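Fumarate lyase (Mesorhizobium sp., PDB 3C8T) belongs to the fumarate lyase superfamily of largely helical enzymes, which typically assemble as homotetramers around a central helical bundle. Local coordinates at residues V231-L245 and V325-A339. Residues are numbered along the deposited sequence; the frame is centred on the assembly and turned at random.
Sequences VAETVQFLALVSGSL and VPEGFAVASGILYQA
Leu238 of 231-245 meets Phe329 and Ala332 of 325-339 midway along two near-parallel helices of the long helical bundle that forms the core of the fumarate lyase fold. The axes cross at 24° and come within 9.8 Å, and every touching residue is buried. One CH-pi contact stands out: Leu238 CD1 sits over the centre of the Phe329 ring, 3.8 Å from the ring centroid, while Thr234 CG2 approaches the same ring obliquely at CZ. The same CD1 also rests on the backbone of Gly328, which has no side chain to stand against Val235; the CA atoms of Gly328 and Val235 lie 6.3 Å apart.

The rest is aliphatic packing. Leu238 CB lies 4.0 Å from Ala332 CB. At the N-terminal end Val231 CG1 meets Val325 CG2 at 3.5 Å, the two valines set roughly perpendicular to each other. Toward the other end the two methyls of Leu245 divide between neighbouring residues of the partner helix: CD1 lies against Ile335 CG1 and Leu336, and CD2 presses on Ala339 CB at a tight 3.4 Å. Helix 284-306 packs on Val231 and Leu245 as well.

The two helices share no polar bond; Glu233 is salt-bridged elsewhere, to Arg184 and to Arg177 of the second subunit. With its OG beside the backbone N (chi1 -59°), Ser242 turns back to donate to Leu238 O, which Ser242 N reaches from the opposite face of the carbonyl plane; that hydroxyl oxygen also touches Ile335 CD1 at 3.7 Å.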
loop_
_atom_site.group_PDB
_atom_site.type_symbol
_atom_site.label_atom_id
_atom_site.label_comp_id
_atom_site.label_asym_id
_atom_site.label_seq_id
_atom_site.Cartn_x
_atom_site.Cartn_y
_atom_site.Cartn_z
ATOM N N VAL A 231 10.858 4.759 -15.028
ATOM C CA VAL A 231 10.035 5.766 -14.346
ATOM C C VAL A 231 9.618 5.306 -12.937
ATOM O O VAL A 231 9.675 6.084 -11.982
ATOM C CB VAL A 231 8.763 6.148 -15.166
ATOM C CG1 VAL A 231 7.934 7.230 -14.394
ATOM C CG2 VAL A 231 9.150 6.600 -16.624
ATOM N N ALA A 232 9.135 4.073 -12.814
ATOM C CA ALA A 232 8.854 3.489 -11.503
ATOM C C ALA A 232 10.034 3.565 -10.515
ATOM O O ALA A 232 9.828 3.938 -9.352
ATOM C CB ALA A 232 8.355 2.051 -11.649
ATOM N N GLU A 233 11.270 3.285 -10.982
ATOM C CA GLU A 233 12.423 3.288 -10.083
ATOM C C GLU A 233 12.726 4.679 -9.595
ATOM O O GLU A 233 13.205 4.852 -8.473
ATOM C CB GLU A 233 13.678 2.630 -10.676
ATOM C CG GLU A 233 14.436 3.483 -11.617
ATOM C CD GLU A 233 15.700 2.784 -12.117
ATOM O OE1 GLU A 233 15.943 2.779 -13.369
ATOM O OE2 GLU A 233 16.432 2.242 -11.248
ATOM N N THR A 234 12.380 5.680 -10.395
ATOM C CA THR A 234 12.599 7.064 -9.980
ATOM C C THR A 234 11.716 7.433 -8.803
ATOM O O THR A 234 12.169 8.051 -7.840
ATOM C CB THR A 234 12.371 8.033 -11.149
ATOM O OG1 THR A 234 13.274 7.673 -12.177
ATOM C CG2 THR A 234 12.654 9.484 -10.737
ATOM N N VAL A 235 10.445 7.055 -8.867
ATOM C CA VAL A 235 9.548 7.364 -7.736
ATOM C C VAL A 235 9.844 6.484 -6.499
ATOM O O VAL A 235 9.694 6.930 -5.358
ATOM C CB VAL A 235 8.107 7.220 -8.176
ATOM C CG1 VAL A 235 7.126 7.544 -7.024
ATOM C CG2 VAL A 235 7.872 8.126 -9.418
ATOM N N GLN A 236 10.228 5.234 -6.727
ATOM C CA GLN A 236 10.691 4.364 -5.661
ATOM C C GLN A 236 11.846 5.013 -4.922
ATOM O O GLN A 236 11.865 4.975 -3.698
ATOM C CB GLN A 236 11.110 2.990 -6.172
ATOM C CG GLN A 236 9.976 2.058 -6.594
ATOM C CD GLN A 236 10.438 0.579 -6.608
ATOM O OE1 GLN A 236 9.864 -0.267 -5.911
ATOM N NE2 GLN A 236 11.503 0.280 -7.367
ATOM N N PHE A 237 12.781 5.610 -5.678
ATOM C CA PHE A 237 13.904 6.321 -5.140
ATOM C C PHE A 237 13.418 7.518 -4.290
ATOM O O PHE A 237 13.910 7.737 -3.198
ATOM C CB PHE A 237 14.875 6.778 -6.252
ATOM C CG PHE A 237 15.901 7.850 -5.770
ATOM C CD1 PHE A 237 16.993 7.485 -4.978
ATOM C CD2 PHE A 237 15.694 9.191 -6.024
ATOM C CE1 PHE A 237 17.890 8.442 -4.499
ATOM C CE2 PHE A 237 16.586 10.170 -5.563
ATOM C CZ PHE A 237 17.689 9.783 -4.795
ATOM N N LEU A 238 12.468 8.301 -4.803
ATOM C CA LEU A 238 11.850 9.370 -4.000
ATOM C C LEU A 238 11.312 8.875 -2.668
ATOM O O LEU A 238 11.475 9.529 -1.639
ATOM C CB LEU A 238 10.723 10.108 -4.784
ATOM C CG LEU A 238 11.271 10.840 -6.043
ATOM C CD1 LEU A 238 10.175 11.438 -6.909
ATOM C CD2 LEU A 238 12.372 11.864 -5.756
ATOM N N ALA A 239 10.629 7.741 -2.719
ATOM C CA ALA A 239 10.103 7.080 -1.523
ATOM C C ALA A 239 11.191 6.622 -0.546
ATOM O O ALA A 239 10.976 6.658 0.665
ATOM C CB ALA A 239 9.194 5.913 -1.903
ATOM N N LEU A 240 12.351 6.216 -1.056
ATOM C CA LEU A 240 13.450 5.754 -0.183
ATOM C C LEU A 240 14.079 6.932 0.566
ATOM O O LEU A 240 14.314 6.851 1.779
ATOM C CB LEU A 240 14.512 5.028 -1.025
ATOM C CG LEU A 240 15.521 4.109 -0.326
ATOM C CD1 LEU A 240 14.853 2.756 -0.002
ATOM C CD2 LEU A 240 16.717 3.880 -1.254
ATOM N N VAL A 241 14.350 8.028 -0.157
ATOM C CA VAL A 241 14.814 9.269 0.463
ATOM C C VAL A 241 13.833 9.757 1.547
ATOM O O VAL A 241 14.258 10.159 2.632
ATOM C CB VAL A 241 15.019 10.364 -0.586
ATOM C CG1 VAL A 241 15.431 11.694 0.057
ATOM C CG2 VAL A 241 16.039 9.924 -1.608
ATOM N N SER A 242 12.530 9.709 1.247
ATOM C CA SER A 242 11.470 10.148 2.160
ATOM C C SER A 242 11.501 9.310 3.429
ATOM O O SER A 242 11.334 9.834 4.528
ATOM C CB SER A 242 10.101 10.034 1.484
ATOM O OG SER A 242 10.102 10.861 0.299
ATOM N N GLY A 243 11.730 8.018 3.277
ATOM C CA GLY A 243 11.885 7.144 4.426
ATOM C C GLY A 243 13.006 7.555 5.330
ATOM O O GLY A 243 12.836 7.507 6.538
ATOM N N SER A 244 14.149 7.943 4.757
ATOM C CA SER A 244 15.288 8.409 5.551
ATOM C C SER A 244 14.986 9.733 6.227
ATOM O O SER A 244 15.411 9.940 7.344
ATOM C CB SER A 244 16.577 8.529 4.717
ATOM O OG SER A 244 16.947 7.268 4.161
ATOM N N LEU A 245 14.268 10.628 5.556
ATOM C CA LEU A 245 13.740 11.831 6.231
ATOM C C LEU A 245 12.789 11.479 7.384
ATOM O O LEU A 245 12.897 12.041 8.477
ATOM C CB LEU A 245 13.058 12.739 5.244
ATOM C CG LEU A 245 13.980 13.358 4.206
ATOM C CD1 LEU A 245 13.127 14.067 3.187
ATOM C CD2 LEU A 245 14.980 14.342 4.883
ATOM N N VAL A 325 4.000 10.543 -10.657
ATOM C CA VAL A 325 5.236 11.293 -10.997
ATOM C C VAL A 325 5.222 12.746 -10.511
ATOM O O VAL A 325 6.070 13.126 -9.680
ATOM C CB VAL A 325 5.639 11.164 -12.529
ATOM C CG1 VAL A 325 6.870 12.038 -12.893
ATOM C CG2 VAL A 325 5.898 9.683 -12.874
ATOM N N PRO A 326 4.281 13.583 -11.008
ATOM C CA PRO A 326 4.404 14.963 -10.551
ATOM C C PRO A 326 4.222 15.154 -9.058
ATOM O O PRO A 326 4.911 16.025 -8.463
ATOM C CB PRO A 326 3.298 15.716 -11.307
ATOM C CG PRO A 326 2.368 14.665 -11.800
ATOM C CD PRO A 326 3.183 13.416 -11.975
ATOM N N GLU A 327 3.297 14.393 -8.458
ATOM C CA GLU A 327 3.057 14.542 -7.024
ATOM C C GLU A 327 4.153 13.888 -6.167
ATOM O O GLU A 327 4.547 14.439 -5.162
ATOM C CB GLU A 327 1.673 13.995 -6.655
ATOM C CG GLU A 327 0.535 14.765 -7.314
ATOM C CD GLU A 327 -0.834 14.107 -7.079
ATOM O OE1 GLU A 327 -1.068 13.579 -5.953
ATOM O OE2 GLU A 327 -1.688 14.133 -8.011
ATOM N N GLY A 328 4.646 12.711 -6.554
ATOM C CA GLY A 328 5.839 12.122 -5.876
ATOM C C GLY A 328 6.961 13.152 -5.824
ATOM O O GLY A 328 7.593 13.329 -4.774
ATOM N N PHE A 329 7.191 13.853 -6.946
ATOM C CA PHE A 329 8.251 14.875 -7.034
ATOM C C PHE A 329 8.000 16.096 -6.171
ATOM O O PHE A 329 8.906 16.557 -5.501
ATOM C CB PHE A 329 8.533 15.323 -8.491
ATOM C CG PHE A 329 9.657 14.540 -9.175
ATOM C CD1 PHE A 329 10.998 14.875 -8.966
ATOM C CD2 PHE A 329 9.368 13.463 -10.016
ATOM C CE1 PHE A 329 12.035 14.167 -9.608
ATOM C CE2 PHE A 329 10.391 12.719 -10.627
ATOM C CZ PHE A 329 11.727 13.081 -10.439
ATOM N N ALA A 330 6.782 16.620 -6.222
ATOM C CA ALA A 330 6.401 17.797 -5.477
ATOM C C ALA A 330 6.512 17.588 -3.968
ATOM O O ALA A 330 7.080 18.430 -3.251
ATOM C CB ALA A 330 4.970 18.207 -5.848
ATOM N N VAL A 331 5.933 16.487 -3.484
ATOM C CA VAL A 331 5.961 16.142 -2.063
ATOM C C VAL A 331 7.388 15.775 -1.596
ATOM O O VAL A 331 7.847 16.255 -0.552
ATOM C CB VAL A 331 4.994 14.986 -1.764
ATOM C CG1 VAL A 331 5.137 14.543 -0.286
ATOM C CG2 VAL A 331 3.545 15.376 -2.112
ATOM N N ALA A 332 8.106 14.951 -2.358
ATOM C CA ALA A 332 9.463 14.645 -1.918
ATOM C C ALA A 332 10.371 15.880 -1.842
ATOM O O ALA A 332 11.192 15.993 -0.949
ATOM C CB ALA A 332 10.113 13.534 -2.795
ATOM N N SER A 333 10.210 16.791 -2.793
ATOM C CA SER A 333 10.907 18.058 -2.797
ATOM C C SER A 333 10.541 18.940 -1.617
ATOM O O SER A 333 11.407 19.610 -1.045
ATOM C CB SER A 333 10.615 18.815 -4.109
ATOM O OG SER A 333 11.572 19.850 -4.351
ATOM N N GLY A 334 9.260 18.975 -1.261
ATOM C CA GLY A 334 8.821 19.811 -0.142
ATOM C C GLY A 334 9.306 19.327 1.197
ATOM O O GLY A 334 9.719 20.129 2.035
ATOM N N ILE A 335 9.257 18.021 1.427
ATOM C CA ILE A 335 9.806 17.463 2.694
ATOM C C ILE A 335 11.351 17.526 2.771
ATOM O O ILE A 335 11.909 17.761 3.867
ATOM C CB ILE A 335 9.206 16.045 3.087
ATOM C CG1 ILE A 335 9.667 14.937 2.147
ATOM C CG2 ILE A 335 7.678 16.097 3.123
ATOM C CD1 ILE A 335 9.044 13.618 2.489
ATOM N N LEU A 336 12.047 17.353 1.634
ATOM C CA LEU A 336 13.493 17.706 1.613
ATOM C C LEU A 336 13.734 19.152 1.963
ATOM O O LEU A 336 14.673 19.449 2.694
ATOM C CB LEU A 336 14.193 17.409 0.298
ATOM C CG LEU A 336 14.521 15.948 0.041
ATOM C CD1 LEU A 336 14.513 15.762 -1.465
ATOM C CD2 LEU A 336 15.841 15.460 0.723
ATOM N N TYR A 337 12.892 20.050 1.472
ATOM C CA TYR A 337 13.061 21.459 1.835
ATOM C C TYR A 337 12.799 21.705 3.340
ATOM O O TYR A 337 13.519 22.478 4.005
ATOM C CB TYR A 337 12.249 22.449 0.951
ATOM C CG TYR A 337 12.356 23.816 1.579
ATOM C CD1 TYR A 337 11.312 24.326 2.365
ATOM C CD2 TYR A 337 13.572 24.543 1.514
ATOM C CE1 TYR A 337 11.444 25.557 3.039
ATOM C CE2 TYR A 337 13.711 25.773 2.165
ATOM C CZ TYR A 337 12.654 26.267 2.928
ATOM O OH TYR A 337 12.786 27.455 3.599
ATOM N N GLN A 338 11.774 21.054 3.874
ATOM C CA GLN A 338 11.487 21.131 5.320
ATOM C C GLN A 338 12.672 20.627 6.140
ATOM O O GLN A 338 13.032 21.246 7.130
ATOM C CB GLN A 338 10.222 20.354 5.688
ATOM C CG GLN A 338 8.936 21.002 5.217
ATOM C CD GLN A 338 8.819 22.451 5.699
ATOM O OE1 GLN A 338 9.071 22.741 6.855
ATOM N NE2 GLN A 338 8.460 23.349 4.805
ATOM N N ALA A 339 13.301 19.536 5.690
ATOM C CA ALA A 339 14.520 18.997 6.351
ATOM C C ALA A 339 15.735 19.922 6.256
ATOM O O ALA A 339 16.430 20.099 7.260
ATOM C CB ALA A 339 14.857 17.632 5.846
#